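Local coordinates for tryptophan halogenase (Shewanella frigidimarina, PDB 2PYX), which probably uses bound FAD as a flavin-dependent halogenase acting on tryptophan or a related substrate, at residues G16-I21 against A366-T371; S71-D76 against T182-Q187; N78-Q83 against Y168-N173; M352-I357 against E395-H400. All coordinates share one frame; numbering follows the deposited sequence. Where two conformers were deposited one is given.

Contact 1 of 4, residues G16-I21 against A366-T371; sequences GTAGWI and ALIEWT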
loop_
_atom_site.group_PDB
_atom_site.type_symbol
_atom_site.label_atom_id
_atom_site.label_comp_id
_atom_site.label_asym_id
_atom_site.label_seq_id
_atom_site.Cartn_x
_atom_site.Cartn_y
_atom_site.Cartn_z
ATOM N N GLY A 16 -6.167 -2.309 -15.426
ATOM C CA GLY A 16 -6.118 -2.599 -13.993
ATOM C C GLY A 16 -5.984 -1.320 -13.181
ATOM O O GLY A 16 -6.144 -0.214 -13.692
ATOM N N THR A 17 -5.691 -1.468 -11.907
ATOM C CA THR A 17 -5.574 -0.300 -11.056
ATOM C C THR A 17 -4.377 0.541 -11.469
ATOM O O THR A 17 -4.433 1.772 -11.407
ATOM C CB THR A 17 -5.443 -0.674 -9.588
ATOM O OG1 THR A 17 -4.386 -1.614 -9.451
ATOM C CG2 THR A 17 -6.724 -1.245 -9.077
ATOM N N ALA A 18 -3.301 -0.096 -11.919
ATOM C CA ALA A 18 -2.094 0.652 -12.296
ATOM C C ALA A 18 -2.361 1.580 -13.476
ATOM O O ALA A 18 -2.080 2.784 -13.450
ATOM C CB ALA A 18 -0.952 -0.309 -12.591
ATOM N N GLY A 19 -2.985 1.035 -14.514
ATOM C CA GLY A 19 -3.229 1.807 -15.703
ATOM C C GLY A 19 -4.267 2.875 -15.531
ATOM O O GLY A 19 -4.060 4.031 -15.949
ATOM N N TRP A 20 -5.377 2.514 -14.875
ATOM C CA TRP A 20 -6.463 3.487 -14.735
ATOM C C TRP A 20 -6.209 4.562 -13.688
ATOM O O TRP A 20 -6.613 5.707 -13.862
ATOM C CB TRP A 20 -7.806 2.817 -14.523
ATOM C CG TRP A 20 -8.235 2.069 -15.740
ATOM C CD1 TRP A 20 -8.241 0.704 -15.918
ATOM C CD2 TRP A 20 -8.660 2.636 -16.966
ATOM N NE1 TRP A 20 -8.675 0.396 -17.186
ATOM C CE2 TRP A 20 -8.936 1.563 -17.847
ATOM C CE3 TRP A 20 -8.836 3.946 -17.426
ATOM C CZ2 TRP A 20 -9.370 1.771 -19.155
ATOM C CZ3 TRP A 20 -9.295 4.137 -18.700
ATOM C CH2 TRP A 20 -9.548 3.044 -19.558
ATOM N N ILE A 21 -5.496 4.231 -12.616
ATOM C CA ILE A 21 -5.132 5.313 -11.693
ATOM C C ILE A 21 -4.209 6.302 -12.404
ATOM O O ILE A 21 -4.330 7.523 -12.238
ATOM C CB ILE A 21 -4.501 4.775 -10.403
ATOM C CG1 ILE A 21 -5.596 4.154 -9.521
ATOM C CG2 ILE A 21 -3.744 5.882 -9.630
ATOM C CD1 ILE A 21 -5.052 3.335 -8.351
ATOM N N ALA A 366 -0.021 2.033 -3.009
ATOM C CA ALA A 366 0.741 3.244 -2.613
ATOM C C ALA A 366 1.799 3.602 -3.646
ATOM O O ALA A 366 2.006 4.783 -3.951
ATOM C CB ALA A 366 1.406 2.996 -1.277
ATOM N N LEU A 367 2.511 2.604 -4.162
ATOM C CA LEU A 367 3.548 2.854 -5.191
ATOM C C LEU A 367 2.917 3.293 -6.519
ATOM O O LEU A 367 3.472 4.150 -7.208
ATOM C CB LEU A 367 4.414 1.630 -5.404
ATOM C CG LEU A 367 5.436 1.345 -4.306
ATOM C CD1 LEU A 367 5.969 -0.095 -4.407
ATOM C CD2 LEU A 367 6.549 2.397 -4.432
ATOM N N ILE A 368 1.792 2.692 -6.899
ATOM C CA ILE A 368 1.076 3.139 -8.076
ATOM C C ILE A 368 0.717 4.639 -7.943
ATOM O O ILE A 368 0.963 5.468 -8.851
ATOM C CB ILE A 368 -0.166 2.259 -8.333
ATOM C CG1 ILE A 368 0.266 0.906 -8.888
ATOM C CG2 ILE A 368 -1.120 2.941 -9.282
ATOM C CD1 ILE A 368 -0.839 -0.163 -8.789
ATOM N N GLU A 369 0.117 5.004 -6.810
ATOM C CA GLU A 369 -0.277 6.397 -6.575
ATOM C C GLU A 369 0.953 7.302 -6.604
ATOM O O GLU A 369 0.889 8.379 -7.154
ATOM C CB GLU A 369 -0.934 6.513 -5.209
ATOM C CG GLU A 369 -2.261 5.819 -4.989
ATOM C CD GLU A 369 -2.682 6.089 -3.552
ATOM O OE1 GLU A 369 -3.276 7.138 -3.312
ATOM O OE2 GLU A 369 -2.355 5.282 -2.653
ATOM N N TRP A 370 2.041 6.895 -5.953
ATOM C CA TRP A 370 3.234 7.728 -5.910
ATOM C C TRP A 370 3.750 7.933 -7.330
ATOM O O TRP A 370 4.050 9.044 -7.736
ATOM C CB TRP A 370 4.357 7.125 -5.013
ATOM C CG TRP A 370 5.588 7.907 -5.211
ATOM C CD1 TRP A 370 5.868 9.152 -4.671
ATOM C CD2 TRP A 370 6.677 7.607 -6.094
ATOM N NE1 TRP A 370 7.060 9.613 -5.155
ATOM C CE2 TRP A 370 7.591 8.692 -6.023
ATOM C CE3 TRP A 370 7.000 6.528 -6.912
ATOM C CZ2 TRP A 370 8.750 8.736 -6.793
ATOM C CZ3 TRP A 370 8.173 6.568 -7.640
ATOM C CH2 TRP A 370 9.032 7.673 -7.584
ATOM N N THR A 371 3.883 6.850 -8.087
ATOM C CA THR A 371 4.536 6.976 -9.366
ATOM C C THR A 371 3.680 7.831 -10.333
ATOM O O THR A 371 4.175 8.721 -11.040
ATOM C CB THR A 371 4.839 5.613 -10.016
ATOM O OG1 THR A 371 5.414 4.698 -9.067
ATOM C CG2 THR A 371 5.818 5.819 -11.161
#

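Contact 2 of 4, residues S71-D76 against T182-Q187; sequences SKIGID and TEHCTQ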
loop_
_atom_site.group_PDB
_atom_site.type_symbol
_atom_site.label_atom_id
_atom_site.label_comp_id
_atom_site.label_asym_id
_atom_site.label_seq_id
_atom_site.Cartn_x
_atom_site.Cartn_y
_atom_site.Cartn_z
ATOM N N SER A 71 -10.175 11.722 -4.717
ATOM C CA SER A 71 -10.666 13.084 -4.797
ATOM C C SER A 71 -10.099 13.846 -6.015
ATOM O O SER A 71 -10.838 14.509 -6.768
ATOM C CB SER A 71 -10.254 13.821 -3.528
ATOM O OG SER A 71 -10.737 15.162 -3.550
ATOM N N LYS A 72 -8.791 13.712 -6.250
ATOM C CA LYS A 72 -8.146 14.334 -7.412
ATOM C C LYS A 72 -8.697 13.814 -8.735
ATOM O O LYS A 72 -8.936 14.601 -9.665
ATOM C CB LYS A 72 -6.647 14.118 -7.362
ATOM C CG LYS A 72 -5.910 14.936 -6.319
ATOM C CD LYS A 72 -4.418 14.786 -6.460
ATOM C CE LYS A 72 -3.923 13.386 -6.082
ATOM N NZ LYS A 72 -2.466 13.248 -6.324
ATOM N N ILE A 73 -8.946 12.518 -8.818
ATOM C CA ILE A 73 -9.538 11.938 -10.038
ATOM C C ILE A 73 -10.962 12.410 -10.247
ATOM O O ILE A 73 -11.411 12.531 -11.391
ATOM C CB ILE A 73 -9.469 10.406 -9.991
ATOM C CG1 ILE A 73 -7.999 9.964 -10.037
ATOM C CG2 ILE A 73 -10.254 9.744 -11.107
ATOM C CD1 ILE A 73 -7.747 8.484 -9.955
ATOM N N GLY A 74 -11.662 12.683 -9.148
ATOM C CA GLY A 74 -13.006 13.206 -9.183
ATOM C C GLY A 74 -14.086 12.200 -8.866
ATOM O O GLY A 74 -15.247 12.373 -9.280
ATOM N N ILE A 75 -13.724 11.145 -8.143
ATOM C CA ILE A 75 -14.646 10.090 -7.728
ATOM C C ILE A 75 -15.328 10.487 -6.418
ATOM O O ILE A 75 -14.692 10.999 -5.476
ATOM C CB ILE A 75 -13.902 8.726 -7.543
ATOM C CG1 ILE A 75 -13.162 8.316 -8.820
ATOM C CG2 ILE A 75 -14.880 7.635 -7.113
ATOM C CD1 ILE A 75 -13.964 8.239 -10.017
ATOM N N ASP A 76 -16.646 10.292 -6.393
ATOM C CA ASP A 76 -17.462 10.520 -5.209
ATOM C C ASP A 76 -17.250 9.344 -4.234
ATOM O O ASP A 76 -17.267 8.185 -4.639
ATOM C CB ASP A 76 -18.919 10.645 -5.671
ATOM C CG ASP A 76 -19.903 10.779 -4.533
ATOM O OD1 ASP A 76 -20.140 9.781 -3.806
ATOM O OD2 ASP A 76 -20.486 11.881 -4.399
ATOM N N THR A 182 -12.371 2.829 -15.189
ATOM C CA THR A 182 -12.503 2.766 -16.638
ATOM C C THR A 182 -13.663 3.643 -17.092
ATOM O O THR A 182 -13.545 4.421 -18.026
ATOM C CB THR A 182 -12.804 1.325 -17.063
ATOM O OG1 THR A 182 -11.680 0.470 -16.761
ATOM C CG2 THR A 182 -13.126 1.261 -18.568
ATOM N N GLU A 183 -14.781 3.483 -16.379
ATOM C CA GLU A 183 -15.991 4.268 -16.667
ATOM C C GLU A 183 -15.742 5.757 -16.462
ATOM O O GLU A 183 -16.013 6.563 -17.334
ATOM C CB GLU A 183 -17.167 3.792 -15.787
ATOM C CG GLU A 183 -17.582 2.367 -16.071
ATOM C CD GLU A 183 -18.346 1.649 -14.949
ATOM O OE1 GLU A 183 -18.525 2.200 -13.819
ATOM O OE2 GLU A 183 -18.736 0.474 -15.214
ATOM N N HIS A 184 -15.186 6.122 -15.317
ATOM C CA HIS A 184 -14.944 7.517 -15.052
ATOM C C HIS A 184 -13.955 8.127 -16.034
ATOM O O HIS A 184 -14.170 9.216 -16.571
ATOM C CB HIS A 184 -14.441 7.657 -13.647
ATOM C CG HIS A 184 -14.182 9.064 -13.243
ATOM N ND1 HIS A 184 -15.178 9.903 -12.779
ATOM C CD2 HIS A 184 -13.036 9.784 -13.224
ATOM C CE1 HIS A 184 -14.647 11.079 -12.488
ATOM N NE2 HIS A 184 -13.351 11.036 -12.755
ATOM N N CYS A 185 -12.849 7.439 -16.279
ATOM C CA CYS A 185 -11.804 8.035 -17.103
ATOM C C CYS A 185 -12.192 8.211 -18.560
ATOM O O CYS A 185 -11.822 9.178 -19.207
ATOM C CB CYS A 185 -10.530 7.210 -17.068
ATOM S SG CYS A 185 -9.674 7.310 -15.449
ATOM N N THR A 186 -12.940 7.236 -19.089
ATOM C CA THR A 186 -13.347 7.288 -20.487
ATOM C C THR A 186 -14.543 8.206 -20.709
ATOM O O THR A 186 -14.601 8.927 -21.721
ATOM C CB THR A 186 -13.636 5.886 -21.066
ATOM O OG1 THR A 186 -14.710 5.285 -20.365
ATOM C CG2 THR A 186 -12.411 4.994 -20.963
ATOM N N GLN A 187 -15.474 8.214 -19.753
ATOM C CA GLN A 187 -16.733 8.977 -19.942
ATOM C C GLN A 187 -16.692 10.407 -19.419
ATOM O O GLN A 187 -17.419 11.267 -19.904
ATOM C CB GLN A 187 -17.921 8.229 -19.339
ATOM C CG GLN A 187 -18.070 6.767 -19.873
ATOM C CD GLN A 187 -18.049 6.667 -21.415
ATOM O OE1 GLN A 187 -18.968 7.160 -22.086
ATOM N NE2 GLN A 187 -16.988 6.058 -21.981
#

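Contact 3 of 4, residues N78-Q83 against Y168-N173; sequences NDFIRQ and YGYHLN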
loop_
_atom_site.group_PDB
_atom_site.type_symbol
_atom_site.label_atom_id
_atom_site.label_comp_id
_atom_site.label_asym_id
_atom_site.label_seq_id
_atom_site.Cartn_x
_atom_site.Cartn_y
_atom_site.Cartn_z
ATOM N N ASN A 78 -19.084 8.089 -1.874
ATOM C CA ASN A 78 -20.203 7.148 -1.760
ATOM C C ASN A 78 -20.234 6.185 -2.950
ATOM O O ASN A 78 -20.414 4.973 -2.775
ATOM C CB ASN A 78 -21.537 7.884 -1.608
ATOM C CG ASN A 78 -21.550 8.806 -0.405
ATOM O OD1 ASN A 78 -21.108 8.428 0.684
ATOM N ND2 ASN A 78 -22.083 10.024 -0.589
ATOM N N ASP A 79 -20.063 6.728 -4.150
ATOM C CA ASP A 79 -20.007 5.921 -5.364
ATOM C C ASP A 79 -18.888 4.870 -5.257
ATOM O O ASP A 79 -19.078 3.713 -5.562
ATOM C CB ASP A 79 -19.727 6.809 -6.592
ATOM C CG ASP A 79 -20.900 7.686 -6.991
ATOM O OD1 ASP A 79 -22.034 7.496 -6.507
ATOM O OD2 ASP A 79 -20.681 8.571 -7.840
ATOM N N PHE A 80 -17.700 5.303 -4.834
ATOM C CA PHE A 80 -16.575 4.388 -4.654
ATOM C C PHE A 80 -16.902 3.241 -3.694
ATOM O O PHE A 80 -16.699 2.053 -3.990
ATOM C CB PHE A 80 -15.338 5.180 -4.167
ATOM C CG PHE A 80 -14.201 4.303 -3.717
ATOM C CD1 PHE A 80 -13.399 3.644 -4.643
ATOM C CD2 PHE A 80 -13.935 4.112 -2.362
ATOM C CE1 PHE A 80 -12.382 2.803 -4.227
ATOM C CE2 PHE A 80 -12.924 3.280 -1.954
ATOM C CZ PHE A 80 -12.133 2.624 -2.875
ATOM N N ILE A 81 -17.375 3.597 -2.504
ATOM C CA ILE A 81 -17.663 2.604 -1.473
ATOM C C ILE A 81 -18.717 1.608 -1.953
ATOM O O ILE A 81 -18.578 0.392 -1.779
ATOM C CB ILE A 81 -18.086 3.291 -0.134
ATOM C CG1 ILE A 81 -16.880 3.991 0.476
ATOM C CG2 ILE A 81 -18.680 2.286 0.861
ATOM C CD1 ILE A 81 -17.200 4.850 1.696
ATOM N N ARG A 82 -19.758 2.141 -2.592
ATOM C CA ARG A 82 -20.863 1.319 -3.031
ATOM C C ARG A 82 -20.431 0.397 -4.156
ATOM O O ARG A 82 -20.774 -0.775 -4.148
ATOM C CB ARG A 82 -22.021 2.212 -3.469
ATOM C CG ARG A 82 -22.709 2.978 -2.275
ATOM C CD ARG A 82 -23.606 4.121 -2.742
ATOM N NE ARG A 82 -24.216 4.894 -1.642
ATOM C CZ ARG A 82 -24.749 6.112 -1.789
ATOM N NH1 ARG A 82 -24.743 6.707 -2.978
ATOM N NH2 ARG A 82 -25.291 6.753 -0.761
ATOM N N GLN A 83 -19.671 0.911 -5.109
ATOM C CA GLN A 83 -19.348 0.161 -6.332
ATOM C C GLN A 83 -18.142 -0.780 -6.214
ATOM O O GLN A 83 -17.982 -1.710 -7.013
ATOM C CB GLN A 83 -19.194 1.135 -7.496
ATOM C CG GLN A 83 -20.528 1.809 -7.819
ATOM C CD GLN A 83 -20.395 2.953 -8.807
ATOM O OE1 GLN A 83 -19.588 2.896 -9.732
ATOM N NE2 GLN A 83 -21.187 4.007 -8.606
ATOM N N TYR A 168 -7.664 7.337 7.556
ATOM C CA TYR A 168 -8.069 6.056 7.030
ATOM C C TYR A 168 -7.744 5.920 5.565
ATOM O O TYR A 168 -7.640 6.904 4.844
ATOM C CB TYR A 168 -9.565 5.802 7.245
ATOM C CG TYR A 168 -10.517 6.649 6.437
ATOM C CD1 TYR A 168 -10.953 7.897 6.909
ATOM C CD2 TYR A 168 -11.028 6.213 5.224
ATOM C CE1 TYR A 168 -11.824 8.667 6.184
ATOM C CE2 TYR A 168 -11.902 6.976 4.495
ATOM C CZ TYR A 168 -12.294 8.219 4.960
ATOM O OH TYR A 168 -13.191 8.978 4.220
ATOM N N GLY A 169 -7.522 4.662 5.175
ATOM C CA GLY A 169 -7.597 4.224 3.781
ATOM C C GLY A 169 -8.734 3.216 3.650
ATOM O O GLY A 169 -9.703 3.239 4.413
ATOM N N TYR A 170 -8.590 2.300 2.703
ATOM C CA TYR A 170 -9.653 1.363 2.382
ATOM C C TYR A 170 -9.194 -0.090 2.245
ATOM O O TYR A 170 -8.038 -0.377 1.958
ATOM C CB TYR A 170 -10.345 1.755 1.073
ATOM C CG TYR A 170 -10.820 3.201 1.025
ATOM C CD1 TYR A 170 -12.050 3.566 1.563
ATOM C CD2 TYR A 170 -10.042 4.168 0.408
ATOM C CE1 TYR A 170 -12.493 4.880 1.495
ATOM C CE2 TYR A 170 -10.450 5.484 0.353
ATOM C CZ TYR A 170 -11.685 5.829 0.893
ATOM O OH TYR A 170 -12.106 7.138 0.808
ATOM N N HIS A 171 -10.157 -0.987 2.428
ATOM C CA HIS A 171 -10.125 -2.324 1.839
ATOM C C HIS A 171 -11.097 -2.287 0.660
ATOM O O HIS A 171 -12.197 -1.735 0.797
ATOM C CB HIS A 171 -10.601 -3.364 2.845
ATOM C CG HIS A 171 -9.736 -3.487 4.057
ATOM N ND1 HIS A 171 -10.243 -3.475 5.341
ATOM C CD2 HIS A 171 -8.398 -3.667 4.181
ATOM C CE1 HIS A 171 -9.246 -3.617 6.198
ATOM N NE2 HIS A 171 -8.117 -3.735 5.520
ATOM N N LEU A 172 -10.707 -2.876 -0.467
ATOM C CA LEU A 172 -11.517 -2.778 -1.684
ATOM C C LEU A 172 -11.378 -4.017 -2.556
ATOM O O LEU A 172 -10.447 -4.794 -2.387
ATOM C CB LEU A 172 -11.145 -1.505 -2.479
ATOM C CG LEU A 172 -9.676 -1.330 -2.928
ATOM C CD1 LEU A 172 -9.287 -2.128 -4.193
ATOM C CD2 LEU A 172 -9.323 0.142 -3.172
ATOM N N ASN A 173 -12.321 -4.169 -3.479
ATOM C CA ASN A 173 -12.225 -5.169 -4.560
ATOM C C ASN A 173 -11.534 -4.476 -5.745
ATOM O O ASN A 173 -12.094 -3.536 -6.334
ATOM C CB ASN A 173 -13.644 -5.615 -4.921
ATOM C CG ASN A 173 -13.700 -6.594 -6.090
ATOM O OD1 ASN A 173 -13.019 -6.438 -7.110
ATOM N ND2 ASN A 173 -14.612 -7.579 -5.972
#

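Contact 4 of 4, residues M352-I357 against E395-H400; sequences MAAGFI and ERYQQH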
loop_
_atom_site.group_PDB
_atom_site.type_symbol
_atom_site.label_atom_id
_atom_site.label_comp_id
_atom_site.label_asym_id
_atom_site.label_seq_id
_atom_site.Cartn_x
_atom_site.Cartn_y
_atom_site.Cartn_z
HETATM N N MSE A 352 3.037 -3.568 -10.888
HETATM C CA MSE A 352 3.894 -4.754 -10.816
HETATM C C MSE A 352 4.967 -4.785 -11.899
HETATM O O MSE A 352 5.986 -5.481 -11.747
HETATM C CB MSE A 352 3.041 -6.014 -10.867
HETATM C CG MSE A 352 2.061 -6.037 -9.718
HETATM SE SE MSE A 352 0.874 -7.578 -9.709
HETATM C CE MSE A 352 2.077 -8.804 -9.765
ATOM N N ALA A 353 4.756 -4.038 -12.992
ATOM C CA ALA A 353 5.780 -3.932 -14.015
ATOM C C ALA A 353 7.062 -3.314 -13.457
ATOM O O ALA A 353 8.159 -3.572 -13.987
ATOM C CB ALA A 353 5.308 -3.141 -15.220
ATOM N N ALA A 354 6.944 -2.468 -12.417
ATOM C CA ALA A 354 8.130 -1.915 -11.746
ATOM C C ALA A 354 8.712 -2.779 -10.621
ATOM O O ALA A 354 9.910 -2.873 -10.456
ATOM C CB ALA A 354 7.833 -0.552 -11.205
ATOM N N GLY A 355 7.846 -3.371 -9.826
ATOM C CA GLY A 355 8.294 -4.256 -8.780
ATOM C C GLY A 355 7.135 -4.761 -7.988
ATOM O O GLY A 355 6.011 -4.296 -8.121
ATOM N N PHE A 356 7.420 -5.738 -7.143
ATOM C CA PHE A 356 6.389 -6.322 -6.327
ATOM C C PHE A 356 7.012 -7.179 -5.262
ATOM O O PHE A 356 7.907 -7.994 -5.548
ATOM C CB PHE A 356 5.466 -7.182 -7.164
ATOM C CG PHE A 356 4.307 -7.738 -6.387
ATOM C CD1 PHE A 356 3.266 -6.920 -6.004
ATOM C CD2 PHE A 356 4.307 -9.054 -5.979
ATOM C CE1 PHE A 356 2.201 -7.423 -5.257
ATOM C CE2 PHE A 356 3.248 -9.571 -5.233
ATOM C CZ PHE A 356 2.213 -8.752 -4.863
ATOM N N ILE A 357 6.444 -7.090 -4.070
ATOM C CA ILE A 357 6.820 -7.950 -2.963
ATOM C C ILE A 357 5.531 -8.373 -2.258
ATOM O O ILE A 357 4.447 -7.884 -2.590
ATOM C CB ILE A 357 7.733 -7.200 -1.984
ATOM C CG1 ILE A 357 7.075 -5.822 -1.660
ATOM C CG2 ILE A 357 9.135 -6.986 -2.624
ATOM C CD1 ILE A 357 7.591 -5.182 -0.537
ATOM N N GLU A 395 15.814 8.310 -8.601
ATOM C CA GLU A 395 16.499 8.369 -7.325
ATOM C C GLU A 395 15.466 8.232 -6.206
ATOM O O GLU A 395 15.665 7.479 -5.232
ATOM C CB GLU A 395 17.255 9.676 -7.210
ATOM C CG GLU A 395 17.853 9.903 -5.860
ATOM C CD GLU A 395 18.729 11.105 -5.858
ATOM O OE1 GLU A 395 18.181 12.213 -5.927
ATOM O OE2 GLU A 395 19.962 10.939 -5.813
ATOM N N ARG A 396 14.341 8.941 -6.322
ATOM C CA ARG A 396 13.305 8.874 -5.277
ATOM C C ARG A 396 12.689 7.485 -5.232
ATOM O O ARG A 396 12.448 6.944 -4.137
ATOM C CB ARG A 396 12.189 9.926 -5.475
ATOM C CG ARG A 396 11.153 9.973 -4.381
ATOM C CD ARG A 396 11.668 10.364 -3.001
ATOM N NE ARG A 396 12.278 11.704 -2.986
ATOM C CZ ARG A 396 11.618 12.855 -3.090
ATOM N NH1 ARG A 396 10.325 12.905 -3.220
ATOM N NH2 ARG A 396 12.291 13.995 -3.063
ATOM N N TYR A 397 12.450 6.905 -6.399
ATOM C CA TYR A 397 11.948 5.519 -6.505
ATOM C C TYR A 397 12.857 4.533 -5.791
ATOM O O TYR A 397 12.385 3.664 -5.010
ATOM C CB TYR A 397 11.804 5.182 -7.970
ATOM C CG TYR A 397 11.753 3.742 -8.341
ATOM C CD1 TYR A 397 10.541 3.071 -8.418
ATOM C CD2 TYR A 397 12.898 3.047 -8.669
ATOM C CE1 TYR A 397 10.480 1.706 -8.805
ATOM C CE2 TYR A 397 12.852 1.713 -9.052
ATOM C CZ TYR A 397 11.640 1.032 -9.082
ATOM O OH TYR A 397 11.552 -0.302 -9.492
ATOM N N GLN A 398 14.165 4.701 -6.002
ATOM C CA GLN A 398 15.168 3.846 -5.345
ATOM C C GLN A 398 15.145 4.044 -3.814
ATOM O O GLN A 398 15.245 3.071 -3.019
ATOM C CB GLN A 398 16.532 4.140 -5.946
ATOM C CG GLN A 398 16.638 3.611 -7.357
ATOM C CD GLN A 398 17.691 4.298 -8.210
ATOM O OE1 GLN A 398 18.423 5.187 -7.726
ATOM N NE2 GLN A 398 17.760 3.893 -9.498
ATOM N N GLN A 399 15.005 5.289 -3.364
ATOM C CA GLN A 399 14.854 5.590 -1.928
ATOM C C GLN A 399 13.602 4.865 -1.382
ATOM O O GLN A 399 13.621 4.241 -0.326
ATOM C CB GLN A 399 14.694 7.091 -1.672
ATOM C CG GLN A 399 15.921 7.957 -1.976
ATOM C CD GLN A 399 17.053 7.863 -0.953
ATOM O OE1 GLN A 399 16.997 7.107 0.023
ATOM N NE2 GLN A 399 18.091 8.672 -1.176
ATOM N N HIS A 400 12.493 4.986 -2.089
ATOM C CA HIS A 400 11.233 4.322 -1.664
ATOM C C HIS A 400 11.389 2.835 -1.522
ATOM O O HIS A 400 10.966 2.264 -0.507
ATOM C CB HIS A 400 10.101 4.613 -2.614
ATOM C CG HIS A 400 9.589 6.020 -2.528
ATOM N ND1 HIS A 400 9.628 6.772 -1.370
ATOM C CD2 HIS A 400 8.949 6.776 -3.455
ATOM C CE1 HIS A 400 9.048 7.946 -1.605
ATOM N NE2 HIS A 400 8.639 7.977 -2.863
#

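Contact 1 of 4, residues G16-I21 against A366-T371
Ile368 meets Ala18 and Ile21 with no ring or carboxylate between them, and the flat groups of both segments find their partners elsewhere. Trp20 packs against helix 174-187 and pairs edge-to-face with His193, Trp370 makes an edge-to-face pair with His400, and the carboxylate of Glu369 is bonded to Thr69 and Ser65. The helical segments run nearly parallel, their axes 9.7 Å apart at closest approach and crossing at -22°. Ile368 spans the interval by dividing its branches. Its CG1 sits beside the backbone N (chi1 -74°) and the chain then extends, which carries CD1 to 3.8 Å from Ala18 CB and past Thr17 OG1. The other branch, CG2, lies 4.0 Å from Ile21 CG2, where the two isoleucines cross at about a right angle. Replacing Ile368 with an alanine removes both branches and would probably open a gap beside Ala18 and Ile21 and cost the two segments most of their mutual packing. Gly16 and Gly19 belong to a GxGxxG pattern after strand 9-13, consistent with the Rossmann-type dinucleotide-binding turn, and Gly16, Thr17 and Ala18 are predicted FAD ligands. A tartaric acid, probably from the crystallisation liquor, is bonded to the backbone N of Thr17 and of Ala18, where FAD probably binds. With no hydrogen bond between the two segments, they meet here by van der Waals packing, almost all of it hydrocarbon.

Contact 2 of 4, residues S71-D76 against T182-Q187
Ile73, in the last turn of helix 65-73, touches His184 twice. Its CG2 lies 3.5 Å from CD2 of the imidazole, and its carbonyl O accepts a hydrogen bond of 2.8 Å from His184 NE2. That bond is bent, 142° at the hydrogen, and the donor stands 46° out of the carbonyl plane. The imidazole reaches the helix end because the first torsion of His184 is extended, CG lying opposite the backbone N and directing the ring out from helix 174-187. Gly74 follows with positive phi as the C-prime residue of a Schellman motif, in which Ile75 N bonds to Leu70 O and Gly74 N to Ser71 O; the histidine thus donates to a carbonyl in the turn that closes the helix. Gly74 O approaches obliquely, 3.5 Å from His184 CE1, and a CB on this residue would point at the ring. Ile75 reaches over with CD1, which sits above one face of the imidazole, displaced toward CG and ND1, a CH-pi contact 3.5 Å from the centroid and 18° off the ring normal. Its carbonyl O is bonded to Tyr162 OH. At Asp76 the chain turns into helix 77-83, with the carboxylate oxygen OD1 capping Asp79 N and OD2 bonded to Gln161.

Contact 3 of 4, residues N78-Q83 against Y168-N173
Phe80 projects from helix 77-83 toward the extended strand 169-172, whose alternation brings Tyr170 and Leu172 to the helix side and turns His171 away. At the centre of the contact is an edge-to-face (T-shaped) aromatic pair: the edge of the Phe80 ring points at the face of the Tyr170 ring, with centroids 4.8 Å apart and planes inclined at 65°. Phe80 CE2 stands over the centre of the tyrosine ring, 3.5 Å above its plane and 3.6 Å from Tyr170 CD1. A trans first torsion (chi1 170°) swings the ring of Phe80 well out from its helix. Its far corner, CZ, meets Leu172 CD2 at 3.8 Å, the methyl lying in the plane of the phenylalanine at the ring edge. The hydroxyl of Tyr170 is satisfied by Glu77 OE2, an oxygen that Tyr168 OH also uses. With Tyr170 cut back to an alanine, the edge of Phe80 would probably face a gap and Glu77 would probably lose one hydroxyl partner. The side chain of Tyr170 is about 5 Å from that of Lys89, the predicted active-site residue. Strand 169-172 pairs antiparallel with strands 60-61 and 87-95 in a mixed sheet. Around the aromatic pair, Leu70 of helix 65-73 touches both rings, Phe177 of helix 174-187 makes a second edge-to-face pair with Phe80, and Ile81 packs on helix 511-520.

Contact 4 of 4, residues M352-I357 against E395-H400
Ala354 faces Tyr397 across a wide interval, their CA atoms 9.9 Å apart, where residues 352-354, helical in phi and psi but without the regular bonds, give way to the short strand 355-356. Residues 395-400 are a regular part of the long helix 383-413. The gap is bridged by one ring: with CG anti to the backbone N (chi1 160°), the phenol of Tyr397 reaches across to Ala354. The phenol end does the touching. Ala354 CB approaches obliquely, 4.2 Å from Tyr397 CE1 and 4.1 Å from Tyr397 OH, while the same OH comes to 3.2 Å from Ala354 O without forming a hydrogen bond to it. The hydroxyl is bonded instead to Arg339 O. Strand 337-339 is the central strand of a small antiparallel sheet, with 244-246 and 355-356 as its outer strands, and the backbone of Ala354 pairs with that of Arg339. Tyr397 thus hydrogen-bonds to the end of strand 337-339 and packs against the residue that leads into strand 355-356, while one residue on, Gln398 NE2 reaches Ala340 O, a second polar tie to the same part of the chain. The ring of Tyr397 pairs edge-to-face with Trp401 and touches Trp370 of helix 363-377.

Along the chain, the segments of contact 3 fall between those of contact 2, which fall between those of contact 1, while contact 4 alternates with contact 1. Contacts 1 and 2 have centres 14 Å apart and meet where Trp20 packs on Thr182, Cys185 and Thr186. Contacts 2 and 3, also 14 Å apart, share consecutive elements: helices 65-73 and 77-83, and strand 169-172 followed by helix 174-187. Contact 4 joins contact 1 through Trp370, which packs on helix 383-413. Contacts 3 and 4, about 25 Å apart between centres, lie on opposite sides of the chain's centre. Contact 1 holds predicted FAD-binding residues and contact 3 lies near Lys89, so this packing probably joins the flavin-binding and substrate regions.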